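Local atomic coordinates of sigma-C capsid protein (Avian reovirus, PDB entry 2VRS), a protein that forms the homotrimeric fibre that attaches the virus to host cells, and induces apoptosis in them. Residues L45-S48 with S52-D55; L60-Y65 with V71-Y76; I99-N104 with L131-S136; Y114-T119 with R184-T189; I188-G193 with R201-R206. All coordinates share one frame; numbering follows the deposited sequence.

Contact 1 of 5, residues L45-S48 with S52-D55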
# COMPACT_ATOMS: atom_id res chain seq x y z
N LEU C 45 23.38 0.15 -18.43
CA LEU C 45 22.14 0.19 -17.61
C LEU C 45 22.07 1.38 -16.67
O LEU C 45 23.08 1.76 -16.03
CB LEU C 45 22.00 -1.09 -16.78
CG LEU C 45 21.66 -2.46 -17.36
CD1 LEU C 45 21.78 -3.48 -16.25
CD2 LEU C 45 20.30 -2.56 -18.00
N SER C 46 20.87 1.96 -16.54
CA SER C 46 20.61 3.00 -15.58
C SER C 46 19.31 2.62 -14.88
O SER C 46 18.59 1.73 -15.33
CB SER C 46 20.46 4.38 -16.25
OG SER C 46 19.48 4.40 -17.29
N PHE C 47 19.01 3.37 -13.84
CA PHE C 47 17.87 3.03 -12.99
C PHE C 47 17.03 4.28 -12.76
O PHE C 47 17.55 5.35 -12.42
CB PHE C 47 18.40 2.39 -11.69
CG PHE C 47 19.10 1.08 -11.93
CD1 PHE C 47 20.46 1.04 -12.30
CD2 PHE C 47 18.41 -0.12 -11.82
CE1 PHE C 47 21.11 -0.17 -12.56
CE2 PHE C 47 19.04 -1.34 -12.08
CZ PHE C 47 20.41 -1.35 -12.47
N SER C 48 15.71 4.15 -12.97
CA SER C 48 14.79 5.27 -12.79
C SER C 48 14.10 5.21 -11.43
O SER C 48 13.81 4.12 -10.94
CB SER C 48 13.73 5.29 -13.89
OG SER C 48 13.03 4.07 -13.85
N SER C 52 17.38 3.39 -7.44
CA SER C 52 18.54 4.29 -7.47
C SER C 52 19.82 3.52 -7.20
O SER C 52 19.77 2.45 -6.61
CB SER C 52 18.39 5.45 -6.49
OG SER C 52 18.46 5.01 -5.14
N VAL C 53 20.95 4.08 -7.65
CA VAL C 53 22.26 3.44 -7.46
C VAL C 53 23.20 4.39 -6.74
O VAL C 53 23.23 5.58 -7.01
CB VAL C 53 22.91 3.04 -8.81
CG1 VAL C 53 23.97 1.95 -8.58
CG2 VAL C 53 21.87 2.57 -9.77
N ALA C 54 23.96 3.86 -5.78
CA ALA C 54 24.97 4.64 -5.06
C ALA C 54 26.14 3.70 -4.89
O ALA C 54 26.03 2.66 -4.20
CB ALA C 54 24.44 5.09 -3.70
N ASP C 55 27.26 4.03 -5.54
CA ASP C 55 28.47 3.23 -5.41
C ASP C 55 28.21 1.77 -5.84
O ASP C 55 28.61 0.81 -5.17
CB ASP C 55 28.97 3.32 -3.95
CG ASP C 55 30.35 2.71 -3.75
OD1 ASP C 55 31.17 2.70 -4.70
OD2 ASP C 55 30.61 2.24 -2.62
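Ser52 OG is hydrogen-bonded to Asp61 OD2, while the backbone N of Ser52 lies 4.5 Å from Phe47 CB. The Ser52 side chain starts away from segment 45-48, and its hydroxyl is taken by Asp61. The contact itself is apolar. Its centre is one methyl group. Val53 CG2 comes within 3.3 Å of Phe47 CD1, a tight approach. It also lies 3.8 Å from Phe47 CG and 4.0 Å from Phe47 CB, at the near side of the ring and the root of the side chain. The two side chains meet at a slant. Phe47 CG stands anti to its carbonyl carbon (chi1 -64°), which sets CD1 against Val53 CG2. The segments lie in the triple beta-spiral part of the fibre, and Val58 of strand 57-60 touches both Phe47 and Val53. Leu45 of the third subunit packs on the same pair. Ser46 and Phe47 pair in parallel with a strand of the second subunit. There Ser48 OG is gripped twice, by Ser59 OG and Val58 O of that chain. The chemistry divides the work: serine hydroxyls bond within the chain and across the trimer, while Phe47 and Val53 join by hydrophobic packing.

Contact 2 of 5, residues L60-Y65 with V71-Y76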
# COMPACT_ATOMS: atom_id res chain seq x y z
N LEU C 60 15.83 0.20 -3.67
CA LEU C 60 14.50 0.78 -3.85
C LEU C 60 14.34 1.84 -2.76
O LEU C 60 14.42 1.51 -1.58
CB LEU C 60 13.41 -0.30 -3.71
CG LEU C 60 11.97 0.23 -3.68
CD1 LEU C 60 11.58 0.77 -5.11
CD2 LEU C 60 11.05 -0.91 -3.29
N ASP C 61 14.14 3.11 -3.17
CA ASP C 61 13.90 4.20 -2.24
C ASP C 61 12.43 4.07 -1.81
O ASP C 61 11.54 3.99 -2.68
CB ASP C 61 14.17 5.55 -2.87
CG ASP C 61 15.66 5.74 -3.19
OD1 ASP C 61 16.46 5.50 -2.28
OD2 ASP C 61 15.97 6.12 -4.32
N MET C 62 12.21 4.02 -0.50
CA MET C 62 10.88 3.76 0.08
C MET C 62 10.46 4.89 1.02
O MET C 62 11.24 5.32 1.92
CB MET C 62 10.92 2.44 0.87
CG MET C 62 11.26 1.20 0.01
SD MET C 62 11.53 -0.28 1.02
CE MET C 62 13.22 -0.02 1.61
N ASP C 63 9.22 5.37 0.82
CA ASP C 63 8.62 6.34 1.74
C ASP C 63 8.20 5.55 2.96
O ASP C 63 7.33 4.69 2.81
CB ASP C 63 7.39 6.93 1.06
CG ASP C 63 6.44 7.65 2.03
OD1 ASP C 63 6.86 7.97 3.15
OD2 ASP C 63 5.29 7.88 1.62
N PRO C 64 8.78 5.83 4.14
CA PRO C 64 8.49 5.04 5.36
C PRO C 64 7.04 5.18 5.88
O PRO C 64 6.61 4.34 6.68
CB PRO C 64 9.48 5.59 6.39
CG PRO C 64 9.71 6.96 5.99
CD PRO C 64 9.76 6.89 4.44
N TYR C 65 6.29 6.16 5.42
CA TYR C 65 4.86 6.26 5.75
C TYR C 65 4.02 5.33 4.88
O TYR C 65 2.84 5.15 5.15
CB TYR C 65 4.35 7.69 5.61
CG TYR C 65 4.90 8.55 6.72
CD1 TYR C 65 4.25 8.60 7.93
CD2 TYR C 65 6.11 9.24 6.56
CE1 TYR C 65 4.78 9.32 9.00
CE2 TYR C 65 6.63 9.99 7.61
CZ TYR C 65 5.96 10.02 8.82
OH TYR C 65 6.43 10.76 9.88
N VAL C 71 13.11 -8.02 4.55
CA VAL C 71 13.47 -8.87 3.40
C VAL C 71 12.63 -8.51 2.17
O VAL C 71 13.16 -8.03 1.15
CB VAL C 71 13.48 -10.41 3.71
CG1 VAL C 71 13.92 -11.20 2.48
CG2 VAL C 71 14.42 -10.68 4.86
N SER C 72 11.31 -8.73 2.28
CA SER C 72 10.38 -8.41 1.18
C SER C 72 9.78 -7.01 1.41
O SER C 72 9.83 -6.50 2.52
CB SER C 72 9.27 -9.46 1.13
OG SER C 72 8.55 -9.50 2.36
N LEU C 73 9.22 -6.42 0.35
CA LEU C 73 8.60 -5.11 0.44
C LEU C 73 7.26 -5.26 1.16
O LEU C 73 6.39 -6.02 0.72
CB LEU C 73 8.36 -4.57 -0.97
CG LEU C 73 7.69 -3.18 -1.03
CD1 LEU C 73 8.51 -2.08 -0.32
CD2 LEU C 73 7.35 -2.85 -2.52
N THR C 74 7.13 -4.51 2.25
CA THR C 74 5.93 -4.62 3.13
C THR C 74 5.41 -3.21 3.46
O THR C 74 5.86 -2.21 2.89
CB THR C 74 6.21 -5.49 4.39
OG1 THR C 74 5.00 -5.75 5.13
CG2 THR C 74 7.26 -4.84 5.29
N SER C 75 4.43 -3.13 4.36
CA SER C 75 3.81 -1.84 4.71
C SER C 75 4.66 -0.92 5.59
O SER C 75 5.85 -1.16 5.83
CB SER C 75 2.43 -2.11 5.35
OG SER C 75 2.66 -2.89 6.52
N TYR C 76 4.07 0.19 6.03
CA TYR C 76 4.82 1.32 6.51
C TYR C 76 5.59 1.02 7.77
O TYR C 76 5.15 0.20 8.58
CB TYR C 76 3.89 2.48 6.79
CG TYR C 76 2.88 2.27 7.92
CD1 TYR C 76 1.58 1.81 7.62
CD2 TYR C 76 3.19 2.62 9.23
CE1 TYR C 76 0.63 1.65 8.65
CE2 TYR C 76 2.27 2.47 10.29
CZ TYR C 76 0.98 1.97 9.97
OH TYR C 76 0.00 1.86 10.93
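Leu73 CD1 is the tip at which the two segments of the triple beta-spiral region pack, with Met62 SD 3.8 Å away and Leu60 CD2 at 4.1 Å. Leu60 and Leu73 are buried. Their side chains lie roughly perpendicular, whereas those of Met62 and Leu73 run antiparallel alongside one another. The bend at chi3 of Met62 (-79°) turns its methyl aside, and the sulfur is left to meet Leu73. Leu73 also packs on Leu73 of the second subunit, and Leu60 on that same residue, so this apolar group continues across the interface with the second subunit.

The other end is more open and has a different character. Pro64 is exposed, and Tyr65 and Tyr76 are partly so. Here the backbones come close, with Tyr65 CA 5.0 Å from Tyr76 CA. Two carbonyl oxygens, Pro64 O and Tyr65 O, each lie 3.3 Å from Tyr76 CB. They touch the root of that side chain. The phenol leads away from segment 60-65, and its OH bonds to Asp210 of the third subunit. Asp63 holds the turn beside it: OD2 forms a salt bridge with Arg110 and a hydrogen bond with Thr74 OG1 of the second subunit. Asp63 OD1 closes an Asx turn, accepting from Tyr65 N at 3.0 Å, with the donor 61° out of the carboxylate plane.

Contact 3 of 5, residues I99-N104 with L131-S136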
# COMPACT_ATOMS: atom_id res chain seq x y z
N ILE C 99 -17.46 27.42 15.19
CA ILE C 99 -17.59 26.47 16.28
C ILE C 99 -16.25 25.86 16.51
O ILE C 99 -15.54 25.50 15.57
CB ILE C 99 -18.71 25.41 16.03
CG1 ILE C 99 -18.95 24.55 17.32
CG2 ILE C 99 -18.39 24.55 14.81
CD1 ILE C 99 -20.27 23.80 17.29
N ASP C 100 -15.87 25.82 17.79
CA ASP C 100 -14.60 25.28 18.22
C ASP C 100 -14.67 23.77 18.37
O ASP C 100 -15.42 23.24 19.21
CB ASP C 100 -14.21 25.90 19.56
CG ASP C 100 -13.63 27.31 19.39
OD1 ASP C 100 -13.23 27.71 18.26
OD2 ASP C 100 -13.59 28.02 20.41
N MET C 101 -13.89 23.09 17.55
CA MET C 101 -13.83 21.63 17.57
C MET C 101 -12.60 21.12 18.29
O MET C 101 -11.47 21.55 18.04
CB MET C 101 -13.79 21.06 16.13
CG MET C 101 -14.95 21.52 15.24
SD MET C 101 -16.61 21.18 15.88
CE MET C 101 -16.63 19.38 15.68
N THR C 102 -12.81 20.15 19.19
CA THR C 102 -11.70 19.38 19.72
C THR C 102 -11.44 18.20 18.79
O THR C 102 -12.33 17.39 18.50
CB THR C 102 -12.07 18.89 21.13
OG1 THR C 102 -12.24 20.06 21.95
CG2 THR C 102 -11.01 17.98 21.72
N VAL C 103 -10.21 18.14 18.28
CA VAL C 103 -9.90 17.18 17.19
C VAL C 103 -8.86 16.19 17.66
O VAL C 103 -7.83 16.57 18.22
CB VAL C 103 -9.35 17.87 15.91
CG1 VAL C 103 -8.99 16.80 14.85
CG2 VAL C 103 -10.35 18.91 15.34
N ASN C 104 -9.12 14.90 17.43
CA ASN C 104 -8.08 13.89 17.49
C ASN C 104 -7.86 13.35 16.07
O ASN C 104 -8.81 12.92 15.45
CB ASN C 104 -8.53 12.71 18.34
CG ASN C 104 -8.41 13.00 19.82
OD1 ASN C 104 -7.37 12.78 20.43
ND2 ASN C 104 -9.48 13.46 20.41
N LEU C 131 -19.56 23.80 6.45
CA LEU C 131 -18.61 24.01 7.57
C LEU C 131 -17.22 23.79 7.03
O LEU C 131 -16.90 22.72 6.53
CB LEU C 131 -18.89 23.02 8.70
CG LEU C 131 -18.36 23.38 10.08
CD1 LEU C 131 -18.93 24.77 10.52
CD2 LEU C 131 -18.73 22.30 11.15
N THR C 132 -16.40 24.82 7.16
CA THR C 132 -15.08 24.85 6.55
C THR C 132 -13.97 24.59 7.58
O THR C 132 -13.99 25.12 8.71
CB THR C 132 -14.91 26.18 5.74
OG1 THR C 132 -15.79 26.14 4.61
CG2 THR C 132 -13.44 26.33 5.25
N PHE C 133 -12.98 23.78 7.18
CA PHE C 133 -11.84 23.35 8.02
C PHE C 133 -10.56 23.72 7.26
O PHE C 133 -10.07 22.99 6.44
CB PHE C 133 -11.90 21.83 8.26
CG PHE C 133 -13.02 21.43 9.16
CD1 PHE C 133 -12.80 21.38 10.54
CD2 PHE C 133 -14.29 21.18 8.63
CE1 PHE C 133 -13.85 21.02 11.41
CE2 PHE C 133 -15.39 20.85 9.51
CZ PHE C 133 -15.16 20.76 10.88
N ASP C 134 -10.04 24.89 7.58
CA ASP C 134 -8.81 25.43 6.97
C ASP C 134 -7.70 25.23 7.97
O ASP C 134 -7.88 25.57 9.15
CB ASP C 134 -9.08 26.93 6.80
CG ASP C 134 -7.92 27.70 6.19
OD1 ASP C 134 -6.76 27.26 6.22
OD2 ASP C 134 -8.22 28.82 5.69
N LEU C 135 -6.56 24.70 7.54
CA LEU C 135 -5.43 24.41 8.50
C LEU C 135 -5.00 25.65 9.27
O LEU C 135 -4.52 25.53 10.40
CB LEU C 135 -4.23 23.80 7.79
CG LEU C 135 -4.38 22.43 7.10
CD1 LEU C 135 -2.99 22.09 6.48
CD2 LEU C 135 -4.86 21.37 8.12
N SER C 136 -5.18 26.84 8.67
CA SER C 136 -4.85 28.11 9.35
C SER C 136 -5.67 28.43 10.59
O SER C 136 -5.22 29.23 11.41
CB SER C 136 -4.95 29.28 8.37
OG SER C 136 -3.89 29.17 7.46
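In the C-terminal beta-barrel domain, strands 98-108 and 128-134 both pair with strand 81-92, and residues Ile99, Met101, Leu131 and Phe133 meet across it on the buried side. The backbones stay well apart: Ile99 CA is 9.1 Å from Leu131 CA. The side chains alone make the contact, at two points. Met101 CG lies 4.0 Å from Phe133 CE1, at the edge of the ring and near its plane. The methionine chain runs nearly square to the phenylalanine side chain. Phe133 CG is anti to its carbonyl carbon (chi1 -71°), and this brings the ring nearer to segment 99-104 than its CB direction alone would suggest. In Met101, chi1 of -56° puts CG beside the ring, and the bend at chi2 carries the sulfur past it. The second point is looser. Ile99 CG2 and Leu131 CD2 are 4.3 Å apart, methyl against methyl.

Further along the second segment, Asp134 OD1 accepts from Ser136 N at 2.9 Å in an Asx turn. The buried face has further neighbours. Trp87 of strand 81-92 meets the Phe133 ring edge-to-face, and Phe186 of strand 185-191 meets it with the planes nearly parallel. Met116 of strand 111-119 touches both Met101 and Phe133, so five strands converge on this small hydrophobic cluster.

Contact 4 of 5, residues Y114-T119 with R184-T189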
# COMPACT_ATOMS: atom_id res chain seq x y z
N TYR C 114 -9.86 11.57 11.31
CA TYR C 114 -10.27 12.64 12.21
C TYR C 114 -11.46 12.24 13.06
O TYR C 114 -12.47 11.73 12.57
CB TYR C 114 -10.72 13.86 11.39
CG TYR C 114 -9.63 14.64 10.72
CD1 TYR C 114 -8.51 15.08 11.43
CD2 TYR C 114 -9.78 15.04 9.38
CE1 TYR C 114 -7.51 15.88 10.79
CE2 TYR C 114 -8.83 15.83 8.78
CZ TYR C 114 -7.69 16.24 9.46
OH TYR C 114 -6.78 17.03 8.80
N MET C 115 -11.35 12.51 14.37
CA MET C 115 -12.49 12.37 15.25
C MET C 115 -12.64 13.73 15.93
O MET C 115 -11.73 14.14 16.64
CB MET C 115 -12.18 11.27 16.29
CG MET C 115 -12.34 9.86 15.77
SD MET C 115 -10.99 9.18 14.71
CE MET C 115 -9.48 9.58 15.60
N MET C 116 -13.77 14.41 15.73
CA MET C 116 -13.95 15.78 16.28
C MET C 116 -15.23 15.90 17.09
O MET C 116 -16.27 15.31 16.74
CB MET C 116 -14.10 16.77 15.14
CG MET C 116 -12.99 16.65 14.08
SD MET C 116 -13.23 18.01 12.88
CE MET C 116 -12.14 17.53 11.57
N SER C 117 -15.15 16.69 18.16
CA SER C 117 -16.35 16.96 18.92
C SER C 117 -16.35 18.42 19.34
O SER C 117 -15.30 19.07 19.44
CB SER C 117 -16.45 16.04 20.15
OG SER C 117 -15.37 16.26 21.01
N SER C 118 -17.53 18.97 19.55
CA SER C 118 -17.52 20.38 19.85
C SER C 118 -17.99 20.64 21.25
O SER C 118 -18.84 19.94 21.77
CB SER C 118 -18.42 21.13 18.91
OG SER C 118 -19.82 20.87 19.21
N THR C 119 -17.47 21.73 21.79
CA THR C 119 -18.17 22.44 22.83
C THR C 119 -18.78 23.71 22.20
O THR C 119 -18.27 24.27 21.21
CB THR C 119 -17.27 22.68 24.08
OG1 THR C 119 -18.09 22.81 25.24
CG2 THR C 119 -16.33 23.89 23.89
N ARG C 184 -5.05 22.91 1.70
CA ARG C 184 -5.15 23.27 3.13
C ARG C 184 -6.59 23.38 3.65
O ARG C 184 -6.78 23.61 4.84
CB ARG C 184 -4.44 24.60 3.43
CG ARG C 184 -2.93 24.54 3.22
CD ARG C 184 -2.30 25.93 3.44
NE ARG C 184 -2.49 26.47 4.79
CZ ARG C 184 -1.67 26.25 5.82
NH1 ARG C 184 -0.61 25.48 5.68
NH2 ARG C 184 -1.92 26.81 7.00
N VAL C 185 -7.59 23.23 2.79
CA VAL C 185 -8.95 23.61 3.19
C VAL C 185 -9.96 22.62 2.64
O VAL C 185 -10.02 22.40 1.44
CB VAL C 185 -9.36 25.04 2.65
CG1 VAL C 185 -10.78 25.41 3.10
CG2 VAL C 185 -8.36 26.09 3.05
N PHE C 186 -10.79 22.05 3.52
CA PHE C 186 -11.94 21.32 3.08
C PHE C 186 -13.20 21.87 3.71
O PHE C 186 -13.16 22.53 4.76
CB PHE C 186 -11.85 19.78 3.29
CG PHE C 186 -11.91 19.34 4.74
CD1 PHE C 186 -10.74 19.28 5.50
CD2 PHE C 186 -13.14 18.89 5.32
CE1 PHE C 186 -10.76 18.83 6.80
CE2 PHE C 186 -13.18 18.41 6.63
CZ PHE C 186 -11.99 18.41 7.39
N THR C 187 -14.30 21.64 3.03
CA THR C 187 -15.63 22.06 3.49
C THR C 187 -16.58 20.86 3.47
O THR C 187 -16.60 20.09 2.51
CB THR C 187 -16.16 23.21 2.61
OG1 THR C 187 -15.25 24.32 2.71
CG2 THR C 187 -17.57 23.64 3.04
N ILE C 188 -17.31 20.67 4.56
CA ILE C 188 -18.34 19.66 4.61
C ILE C 188 -19.74 20.29 4.48
O ILE C 188 -19.95 21.42 4.93
CB ILE C 188 -18.23 18.81 5.89
CG1 ILE C 188 -18.56 19.63 7.13
CG2 ILE C 188 -16.81 18.19 5.93
CD1 ILE C 188 -18.60 18.79 8.42
N THR C 189 -20.65 19.55 3.87
CA THR C 189 -22.04 19.98 3.66
C THR C 189 -22.96 18.96 4.33
O THR C 189 -22.83 17.74 4.09
CB THR C 189 -22.34 20.02 2.16
OG1 THR C 189 -21.48 20.99 1.53
CG2 THR C 189 -23.81 20.35 1.93
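Two kinds of apolar contact meet at Phe186, one with an aromatic ring and one with a methionine methyl. The aromatic one is with Tyr114. Tyr114 CE2 lies 4.1 Å from Phe186 CE1. The two side chains come from facing strands and pass alongside each other, pointing in opposing senses. Each ring is approached obliquely. Phe186 CB points toward segment 114-119. Its CG stands between the backbone N and the carbonyl carbon (chi1 70°), and this swings the ring so that CE1 meets Tyr114 and CZ meets Met116. The second contact comes from Met116. Its side chain is extended beyond CB, with chi2 at -174°, and so carries CE across to the edge of the Phe186 ring. There Met116 CE lies 4.3 Å from Phe186 CZ, near the ring plane. Ile188 CG2 of the same strand also sits in plane at an edge of Phe186. Tyr180 adds a further ring, its plane at about 55° to that of Phe186.

The polar bonds lie to the flanks. Thr187 OG1 is hydrogen-bonded to Thr132 OG1. Ser118 OG accepts from Leu203 N. Met116 is held in the sheet by its backbone bonds to Val205.

The backbones are far apart, with Tyr114 CA 12.7 Å from Phe186 CA. The long side chains span the barrel between strands 111-119 and 185-191. Since all three touching residues are buried and meet through carbon alone, the contact rests on van der Waals packing and on the exclusion of water.

Contact 5 of 5, residues I188-G193 with R201-R206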
# COMPACT_ATOMS: atom_id res chain seq x y z
N ILE C 188 -17.31 20.67 4.56
CA ILE C 188 -18.34 19.66 4.61
C ILE C 188 -19.74 20.29 4.48
O ILE C 188 -19.95 21.42 4.93
CB ILE C 188 -18.23 18.81 5.89
CG1 ILE C 188 -18.56 19.63 7.13
CG2 ILE C 188 -16.81 18.19 5.93
CD1 ILE C 188 -18.60 18.79 8.42
N THR C 189 -20.65 19.55 3.87
CA THR C 189 -22.04 19.98 3.66
C THR C 189 -22.96 18.96 4.33
O THR C 189 -22.83 17.74 4.09
CB THR C 189 -22.34 20.02 2.16
OG1 THR C 189 -21.48 20.99 1.53
CG2 THR C 189 -23.81 20.35 1.93
N PHE C 190 -23.89 19.42 5.16
CA PHE C 190 -24.78 18.50 5.86
C PHE C 190 -26.13 19.10 6.23
O PHE C 190 -26.26 20.32 6.38
CB PHE C 190 -24.05 17.87 7.07
CG PHE C 190 -23.61 18.85 8.13
CD1 PHE C 190 -22.34 19.42 8.11
CD2 PHE C 190 -24.47 19.17 9.22
CE1 PHE C 190 -21.93 20.31 9.12
CE2 PHE C 190 -24.06 20.08 10.20
CZ PHE C 190 -22.80 20.63 10.16
N PRO C 191 -27.16 18.23 6.35
CA PRO C 191 -28.48 18.67 6.78
C PRO C 191 -28.42 19.16 8.21
O PRO C 191 -27.66 18.61 9.03
CB PRO C 191 -29.32 17.37 6.74
CG PRO C 191 -28.56 16.43 5.89
CD PRO C 191 -27.13 16.76 6.11
N THR C 192 -29.22 20.18 8.51
CA THR C 192 -29.30 20.76 9.85
C THR C 192 -30.43 20.20 10.72
O THR C 192 -30.52 20.54 11.91
CB THR C 192 -29.52 22.27 9.77
OG1 THR C 192 -30.78 22.50 9.12
CG2 THR C 192 -28.36 22.96 9.03
N GLY C 193 -31.28 19.34 10.14
CA GLY C 193 -32.35 18.67 10.90
C GLY C 193 -33.64 19.48 11.00
O GLY C 193 -34.51 19.15 11.82
N ARG C 201 -25.88 21.86 18.60
CA ARG C 201 -24.76 21.80 19.53
C ARG C 201 -24.30 20.37 19.61
O ARG C 201 -24.89 19.48 18.97
CB ARG C 201 -25.17 22.33 20.92
CG ARG C 201 -26.29 21.49 21.57
CD ARG C 201 -26.68 21.97 22.98
NE ARG C 201 -27.91 21.31 23.43
CZ ARG C 201 -27.96 20.27 24.25
NH1 ARG C 201 -26.84 19.75 24.75
NH2 ARG C 201 -29.16 19.78 24.57
N SER C 202 -23.21 20.12 20.35
CA SER C 202 -22.66 18.76 20.50
C SER C 202 -22.39 18.14 19.12
O SER C 202 -22.75 16.98 18.85
CB SER C 202 -23.62 17.82 21.27
OG SER C 202 -23.87 18.35 22.57
N LEU C 203 -21.79 18.95 18.25
CA LEU C 203 -21.50 18.49 16.89
C LEU C 203 -20.33 17.53 16.93
O LEU C 203 -19.33 17.78 17.62
CB LEU C 203 -21.17 19.70 15.98
CG LEU C 203 -20.73 19.45 14.53
CD1 LEU C 203 -21.87 18.87 13.62
CD2 LEU C 203 -20.19 20.79 13.96
N THR C 204 -20.43 16.39 16.23
CA THR C 204 -19.29 15.49 16.09
C THR C 204 -19.08 15.33 14.58
O THR C 204 -20.03 15.41 13.78
CB THR C 204 -19.54 14.07 16.72
OG1 THR C 204 -20.58 13.43 15.99
CG2 THR C 204 -19.91 14.17 18.22
N VAL C 205 -17.81 15.22 14.18
CA VAL C 205 -17.47 15.06 12.76
C VAL C 205 -16.46 13.89 12.75
O VAL C 205 -15.50 13.88 13.54
CB VAL C 205 -16.78 16.33 12.19
CG1 VAL C 205 -16.23 16.07 10.79
CG2 VAL C 205 -17.76 17.53 12.10
N ARG C 206 -16.72 12.89 11.93
CA ARG C 206 -15.79 11.77 11.75
C ARG C 206 -15.57 11.56 10.25
O ARG C 206 -16.54 11.44 9.47
CB ARG C 206 -16.33 10.48 12.37
CG ARG C 206 -16.57 10.61 13.84
CD ARG C 206 -16.63 9.25 14.50
NE ARG C 206 -15.44 8.44 14.22
CZ ARG C 206 -15.27 7.21 14.69
NH1 ARG C 206 -16.20 6.66 15.45
NH2 ARG C 206 -14.17 6.52 14.40
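Ile188 and Val205 meet end to end, with Ile188 CD1 4.0 Å from Val205 CG2. The torsions account for this. Ile188 CG1 lies between the backbone N and the carbonyl carbon (chi1 68°), and the chi2 of 174° then extends CD1 toward Val205. Val205 answers with the methyl that stands beside its backbone N.

Phe190 and Leu203 form the other pair. Phe190 shares the first rotamer class of Ile188, and its ring drops toward segment 201-206 until CZ is 4.0 Å from Leu203 CD1. The approach is slanted. Leu203 is extended at chi1, with CG anti to N, and its chi2 of 68° offers CD1 to the ring. The Phe190 ring also has Ile188 CG1 at its edge, in plane, so the two side chains of this strand also touch each other.

All four side chains point into the barrel, and the backbones stay 9.4 Å apart between Ile188 CA and Val205 CA. Nearby, Val161 of strand 159-167 touches both Ile188 and Val205, while Val163 packs on Leu203. Leu131 of strand 128-134 touches Leu203, and Val129 of the same strand touches Phe190. Strand 170-180 covers Phe190 through Ala176. Tyr174 of that strand, a ligand of a bound zinc ion, packs on Pro191.

From the N terminus, contact 1 closes a short loop after the coiled-coil helix 3-38, and contact 2 closes the next one. They are in series along the triple beta-spiral and are joined by a probable hydrogen bond between the Ser52 and Asp61 side chains. The remaining three lie in the C-terminal beta-barrel domain, more than 30 Å away between centres. Contacts 3 and 4 cross: segment 114-119 falls between the two segments of contact 3, and 184-189 follows it. Their centres are about 5 Å apart. Contact 5 starts on Ile188 and Thr189, where contact 4 ends, and closes a short final loop. Together contacts 3 to 5 tie strands 98-108, 111-119, 128-134, 185-191 and 198-210 around one apolar core.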